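PDB 4WV3: anthranilate-CoA ligase from Stigmatella aurantiaca, which belongs to the ANL clan of AMP-binding enzymes, with an AMP-binding region followed by a smaller C-terminal domain. Local coordinates for residues K183-H187 with T320-H324; G64-L68 with V88-T92. One frame throughout, in Å; residues are numbered along the deposited sequence.

Contact 1. Residues K183-H187 with T320-H324; sequences KGIPH and TENFH. With 3UK (5'-O-[(S)-[(2-aminobenzoyl)oxy](hydroxy)phosphoryl]adenosine), chain C.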
loop_
_atom_site.group_PDB
_atom_site.type_symbol
_atom_site.label_atom_id
_atom_site.label_comp_id
_atom_site.label_asym_id
_atom_site.label_seq_id
_atom_site.Cartn_x
_atom_site.Cartn_y
_atom_site.Cartn_z
ATOM N N LYS A 183 7.772 -8.493 -8.337
ATOM C CA LYS A 183 7.742 -9.840 -7.789
ATOM C C LYS A 183 6.310 -10.221 -7.445
ATOM O O LYS A 183 5.577 -9.429 -6.852
ATOM C CB LYS A 183 8.613 -9.927 -6.536
ATOM C CG LYS A 183 10.051 -9.476 -6.740
ATOM C CD LYS A 183 10.770 -9.309 -5.409
ATOM C CE LYS A 183 10.010 -8.364 -4.489
ATOM N NZ LYS A 183 9.733 -7.048 -5.128
ATOM N N GLY A 184 5.913 -11.431 -7.820
ATOM C CA GLY A 184 4.596 -11.934 -7.482
ATOM C C GLY A 184 4.546 -12.413 -6.044
ATOM O O GLY A 184 5.350 -13.249 -5.632
ATOM N N ILE A 185 3.600 -11.883 -5.277
ATOM C CA ILE A 185 3.463 -12.246 -3.871
ATOM C C ILE A 185 2.121 -12.918 -3.599
ATOM O O ILE A 185 1.079 -12.261 -3.592
ATOM C CB ILE A 185 3.632 -11.018 -2.960
ATOM C CG1 ILE A 185 5.024 -10.412 -3.154
ATOM C CG2 ILE A 185 3.403 -11.395 -1.501
ATOM C CD1 ILE A 185 5.259 -9.143 -2.374
ATOM N N PRO A 186 2.144 -14.243 -3.392
ATOM C CA PRO A 186 0.939 -15.027 -3.109
ATOM C C PRO A 186 0.597 -15.057 -1.620
ATOM O O PRO A 186 1.481 -15.238 -0.783
ATOM C CB PRO A 186 1.322 -16.427 -3.591
ATOM C CG PRO A 186 2.795 -16.494 -3.377
ATOM C CD PRO A 186 3.329 -15.099 -3.583
ATOM N N HIS A 187 -0.681 -14.876 -1.302
ATOM C CA HIS A 187 -1.151 -14.975 0.076
ATOM C C HIS A 187 -2.263 -16.009 0.204
ATOM O O HIS A 187 -3.059 -16.201 -0.715
ATOM C CB HIS A 187 -1.627 -13.617 0.598
ATOM C CG HIS A 187 -0.526 -12.754 1.129
ATOM N ND1 HIS A 187 0.101 -13.004 2.332
ATOM C CD2 HIS A 187 0.059 -11.642 0.625
ATOM C CE1 HIS A 187 1.025 -12.085 2.543
ATOM N NE2 HIS A 187 1.021 -11.246 1.523
ATOM N N THR A 320 3.824 -5.976 1.371
ATOM C CA THR A 320 2.963 -6.891 0.635
ATOM C C THR A 320 3.278 -8.343 0.994
ATOM O O THR A 320 2.399 -9.206 0.957
ATOM C CB THR A 320 3.080 -6.666 -0.885
ATOM O OG1 THR A 320 2.915 -5.272 -1.172
ATOM C CG2 THR A 320 2.020 -7.460 -1.635
ATOM N N GLU A 321 4.529 -8.602 1.361
ATOM C CA GLU A 321 4.944 -9.939 1.782
ATOM C C GLU A 321 4.230 -10.369 3.063
ATOM O O GLU A 321 4.002 -11.558 3.285
ATOM C CB GLU A 321 6.461 -10.003 1.981
ATOM C CG GLU A 321 7.278 -9.913 0.696
ATOM C CD GLU A 321 7.498 -8.486 0.229
ATOM O OE1 GLU A 321 6.920 -7.557 0.834
ATOM O OE2 GLU A 321 8.254 -8.293 -0.747
ATOM N N ASN A 322 3.884 -9.396 3.900
ATOM C CA ASN A 322 3.169 -9.663 5.145
ATOM C C ASN A 322 1.694 -9.302 5.009
ATOM O O ASN A 322 0.916 -9.448 5.952
ATOM C CB ASN A 322 3.793 -8.871 6.295
ATOM C CG ASN A 322 3.263 -9.295 7.651
ATOM O OD1 ASN A 322 3.208 -10.484 7.962
ATOM N ND2 ASN A 322 2.852 -8.323 8.458
ATOM N N PHE A 323 1.314 -8.815 3.833
ATOM C CA PHE A 323 -0.064 -8.408 3.588
ATOM C C PHE A 323 -0.334 -7.012 4.143
ATOM O O PHE A 323 -0.734 -6.110 3.408
ATOM C CB PHE A 323 -1.038 -9.416 4.201
ATOM C CG PHE A 323 -2.438 -9.311 3.665
ATOM C CD1 PHE A 323 -2.760 -9.839 2.426
ATOM C CD2 PHE A 323 -3.430 -8.683 4.400
ATOM C CE1 PHE A 323 -4.046 -9.744 1.930
ATOM C CE2 PHE A 323 -4.718 -8.584 3.909
ATOM C CZ PHE A 323 -5.027 -9.115 2.672
ATOM N N HIS A 324 -0.116 -6.841 5.443
ATOM C CA HIS A 324 -0.338 -5.550 6.093
ATOM C C HIS A 324 0.620 -5.206 7.235
ATOM O O HIS A 324 1.674 -5.822 7.388
ATOM C CB HIS A 324 -1.791 -5.470 6.564
ATOM C CG HIS A 324 -2.412 -4.121 6.367
ATOM N ND1 HIS A 324 -2.471 -3.173 7.365
ATOM C CD2 HIS A 324 -2.992 -3.558 5.280
ATOM C CE1 HIS A 324 -3.064 -2.087 6.904
ATOM N NE2 HIS A 324 -3.391 -2.294 5.642
HETATM C C10 3UK C . 7.996 0.781 3.261
HETATM C C15 3UK C . 7.198 2.056 5.249
HETATM C C17 3UK C . 8.191 3.493 6.835
HETATM C C21 3UK C . 8.919 -0.216 3.904
HETATM C C26 3UK C . 2.336 -1.545 2.851
HETATM C C28 3UK C . 1.158 -0.777 4.814
HETATM O O01 3UK C . 3.808 -0.308 1.390
HETATM C C02 3UK C . 3.496 -1.405 1.797
HETATM O O03 3UK C . 3.889 -2.567 1.078
HETATM P P04 3UK C . 4.953 -2.483 -0.102
HETATM O O05 3UK C . 5.137 -3.908 -0.711
HETATM O O06 3UK C . 6.386 -1.973 0.411
HETATM C C07 3UK C . 6.754 -2.156 1.787
HETATM C C08 3UK C . 7.884 -1.217 2.097
HETATM O O09 3UK C . 7.393 0.141 2.143
HETATM N N11 3UK C . 6.989 1.202 4.180
HETATM C C12 3UK C . 5.671 0.840 4.146
HETATM N N13 3UK C . 5.034 1.451 5.182
HETATM C C14 3UK C . 5.958 2.210 5.882
HETATM N N16 3UK C . 8.290 2.699 5.737
HETATM N N18 3UK C . 7.047 3.681 7.479
HETATM C C19 3UK C . 5.922 3.081 7.058
HETATM N N20 3UK C . 4.701 3.289 7.754
HETATM O O22 3UK C . 10.243 0.002 3.455
HETATM C C23 3UK C . 8.439 -1.505 3.433
HETATM O O24 3UK C . 9.538 -2.433 3.329
HETATM O O25 3UK C . 4.433 -1.559 -1.191
HETATM C C27 3UK C . 2.206 -0.634 3.871
HETATM C C29 3UK C . 0.234 -1.871 4.708
HETATM C C30 3UK C . 0.365 -2.784 3.690
HETATM C C31 3UK C . 1.410 -2.641 2.744
HETATM N N32 3UK C . 1.551 -3.612 1.659
HETATM O O HOH W 1 10.303 -5.895 -2.007
#
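The imidazole of His187 reaches the loop 320-324 and gives its NE2 proton to the carbonyl O of Thr320, 2.5 Å away and in the ring plane, in a nearly straight hydrogen bond. On the other side of the ring ND1 is hydrogen-bonded to Asp191, which probably fixes the ring's rotation. Phe323 closes on one face of this ring: its CB lies over the face, 4.0 Å from the centroid, and its ring, with CG anti to the backbone N (chi1 -163°), turns an edge to the same imidazole in a T-shaped pair with planes at 82°. Beside them, Ile185 extends CG1 so that CD1 abuts both Thr320 CB (3.6 Å) and the carboxylate carbon CD of Glu321 (3.5 Å). The Glu321 chain folds back at chi2 (83°) to get there, and its OE2 is hydrogen-bonded to Tyr377. Thr320 faces the bound 5'-O-[(S)-[(2-aminobenzoyl)oxy](hydroxy)phosphoryl]adenosine with N and OG1, both hydrogen-bonded to phosphate oxygen O05 (3.2 and 2.6 Å), while one face of the His324 ring covers C29 of the ligand. The contact thus sets strand 183-188, paired antiparallel with strand 169-175, against the ligand-binding loop between strands 313-318 and 325-328.

Contact 2. Residues G64-L68 with V88-T92; sequences GLLTL and VGINT
Leu65 is gripped by the neighbouring strand through both its N and its O: the N donates to Val88 O (3.0 Å) and the O accepts from Ile90 N (3.2 Å). This is the parallel pairing of a beta-alpha-beta unit, in which strand 62-66 leads through helix 71-83 to strand 86-89, the outermost strand of a five-stranded parallel sheet. Leu65 thus bonds to the residues on either side of Gly89, its partner in the pairing. Past this pair the strands end and side chains take over. Leu66 holds CG anti to its own N (chi1 -178°), and the CD1 methyl carries its contacts across the gap, meeting Ile90 CB at 3.7 Å and lying near the carbonyl oxygens of Ile90 and Asn91. Thr92, a little farther along, lies beside the backbone of Thr67.

In the next shell, Tyr99 of helix 96-105 packs on both Leu66 and Ile90, and its hydroxyl is hydrogen-bonded to Asn91 O; Ile102 and Leu103 of the same helix add to the cover on Ile90. Leu65 points to the face opposite Val88, where Trp73 and Ser76 of helix 71-83 pack on it. On its far side strand 62-66 is hydrogen-bonded to strand 110-114, which leaves it between two parallel neighbours. Where the two segments part, a water bridges them, accepting from Thr67 N at 3.2 Å and lying 2.9 Å from both Leu65 O and Ile90 O.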
loop_
_atom_site.group_PDB
_atom_site.type_symbol
_atom_site.label_atom_id
_atom_site.label_comp_id
_atom_site.label_asym_id
_atom_site.label_seq_id
_atom_site.Cartn_x
_atom_site.Cartn_y
_atom_site.Cartn_z
ATOM N N GLY A 64 -7.135 -12.441 -13.808
ATOM C CA GLY A 64 -6.677 -11.066 -13.880
ATOM C C GLY A 64 -7.754 -10.060 -13.522
ATOM O O GLY A 64 -8.866 -10.112 -14.046
ATOM N N LEU A 65 -7.420 -9.141 -12.622
ATOM C CA LEU A 65 -8.343 -8.088 -12.221
ATOM C C LEU A 65 -7.685 -6.719 -12.371
ATOM O O LEU A 65 -6.941 -6.278 -11.494
ATOM C CB LEU A 65 -8.809 -8.302 -10.779
ATOM C CG LEU A 65 -9.788 -7.276 -10.204
ATOM C CD1 LEU A 65 -10.998 -7.121 -11.110
ATOM C CD2 LEU A 65 -10.218 -7.677 -8.799
ATOM N N LEU A 66 -7.960 -6.056 -13.489
ATOM C CA LEU A 66 -7.366 -4.756 -13.776
ATOM C C LEU A 66 -8.436 -3.696 -14.026
ATOM O O LEU A 66 -8.818 -3.440 -15.167
ATOM C CB LEU A 66 -6.427 -4.854 -14.981
ATOM C CG LEU A 66 -5.671 -3.586 -15.384
ATOM C CD1 LEU A 66 -4.789 -3.101 -14.247
ATOM C CD2 LEU A 66 -4.851 -3.831 -16.640
ATOM N N THR A 67 -8.919 -3.084 -12.951
ATOM C CA THR A 67 -9.927 -2.036 -13.069
ATOM C C THR A 67 -9.844 -1.036 -11.921
ATOM O O THR A 67 -9.114 -1.246 -10.952
ATOM C CB THR A 67 -11.353 -2.622 -13.153
ATOM O OG1 THR A 67 -12.305 -1.556 -13.250
ATOM C CG2 THR A 67 -11.663 -3.464 -11.926
ATOM N N LEU A 68 -10.595 0.054 -12.044
ATOM C CA LEU A 68 -10.591 1.120 -11.050
ATOM C C LEU A 68 -11.205 0.661 -9.732
ATOM O O LEU A 68 -11.947 -0.322 -9.695
ATOM C CB LEU A 68 -11.368 2.326 -11.579
ATOM C CG LEU A 68 -10.992 2.826 -12.976
ATOM C CD1 LEU A 68 -11.966 3.897 -13.442
ATOM C CD2 LEU A 68 -9.567 3.352 -12.989
ATOM N N VAL A 88 -5.781 -11.796 -9.016
ATOM C CA VAL A 88 -4.571 -11.037 -9.303
ATOM C C VAL A 88 -4.890 -9.551 -9.464
ATOM O O VAL A 88 -5.259 -9.100 -10.549
ATOM C CB VAL A 88 -3.866 -11.556 -10.574
ATOM C CG1 VAL A 88 -2.537 -10.842 -10.777
ATOM C CG2 VAL A 88 -3.654 -13.060 -10.483
ATOM N N GLY A 89 -4.754 -8.800 -8.374
ATOM C CA GLY A 89 -5.007 -7.369 -8.391
ATOM C C GLY A 89 -3.850 -6.607 -9.007
ATOM O O GLY A 89 -2.772 -6.517 -8.420
ATOM N N ILE A 90 -4.081 -6.048 -10.190
ATOM C CA ILE A 90 -3.009 -5.442 -10.972
ATOM C C ILE A 90 -3.005 -3.916 -10.883
ATOM O O ILE A 90 -4.060 -3.282 -10.853
ATOM C CB ILE A 90 -3.095 -5.880 -12.450
ATOM C CG1 ILE A 90 -3.287 -7.396 -12.538
ATOM C CG2 ILE A 90 -1.853 -5.452 -13.220
ATOM C CD1 ILE A 90 -3.424 -7.918 -13.949
ATOM N N ASN A 91 -1.805 -3.342 -10.828
ATOM C CA ASN A 91 -1.614 -1.895 -10.825
ATOM C C ASN A 91 -2.279 -1.236 -12.031
ATOM O O ASN A 91 -2.114 -1.682 -13.168
ATOM C CB ASN A 91 -0.118 -1.568 -10.796
ATOM C CG ASN A 91 0.166 -0.097 -10.531
ATOM O OD1 ASN A 91 -0.567 0.787 -10.975
ATOM N ND2 ASN A 91 1.246 0.167 -9.806
ATOM N N THR A 92 -3.016 -0.162 -11.773
ATOM C CA THR A 92 -3.799 0.509 -12.803
ATOM C C THR A 92 -2.952 1.434 -13.690
ATOM O O THR A 92 -3.285 1.663 -14.855
ATOM C CB THR A 92 -5.010 1.258 -12.175
ATOM O OG1 THR A 92 -6.229 0.622 -12.579
ATOM C CG2 THR A 92 -5.049 2.725 -12.581
HETATM O O HOH W 2 -6.906 -3.592 -10.524
#

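Contacts 1 and 2 are both buried and both lie in the AMP-binding region, yet they share no strand or helix; their centres are about 15 Å apart and their nearest atoms about 8 Å. In contact 2 neighbouring strands of one sheet, joined by a short helical crossover, pair through main-chain hydrogen bonds and aliphatic packing. Contact 1 joins parts 133 residues apart, and there side chains do the work: an imidazole-to-carbonyl bond and an aromatic pair brace a loop that touches the ligand directly. Contact 2 stands farther from that ligand, the side chain of Asn91 being about 9 Å away. Water joins main-chain atoms in contact 2, whereas in contact 1 it weakly links Lys183 and Glu321.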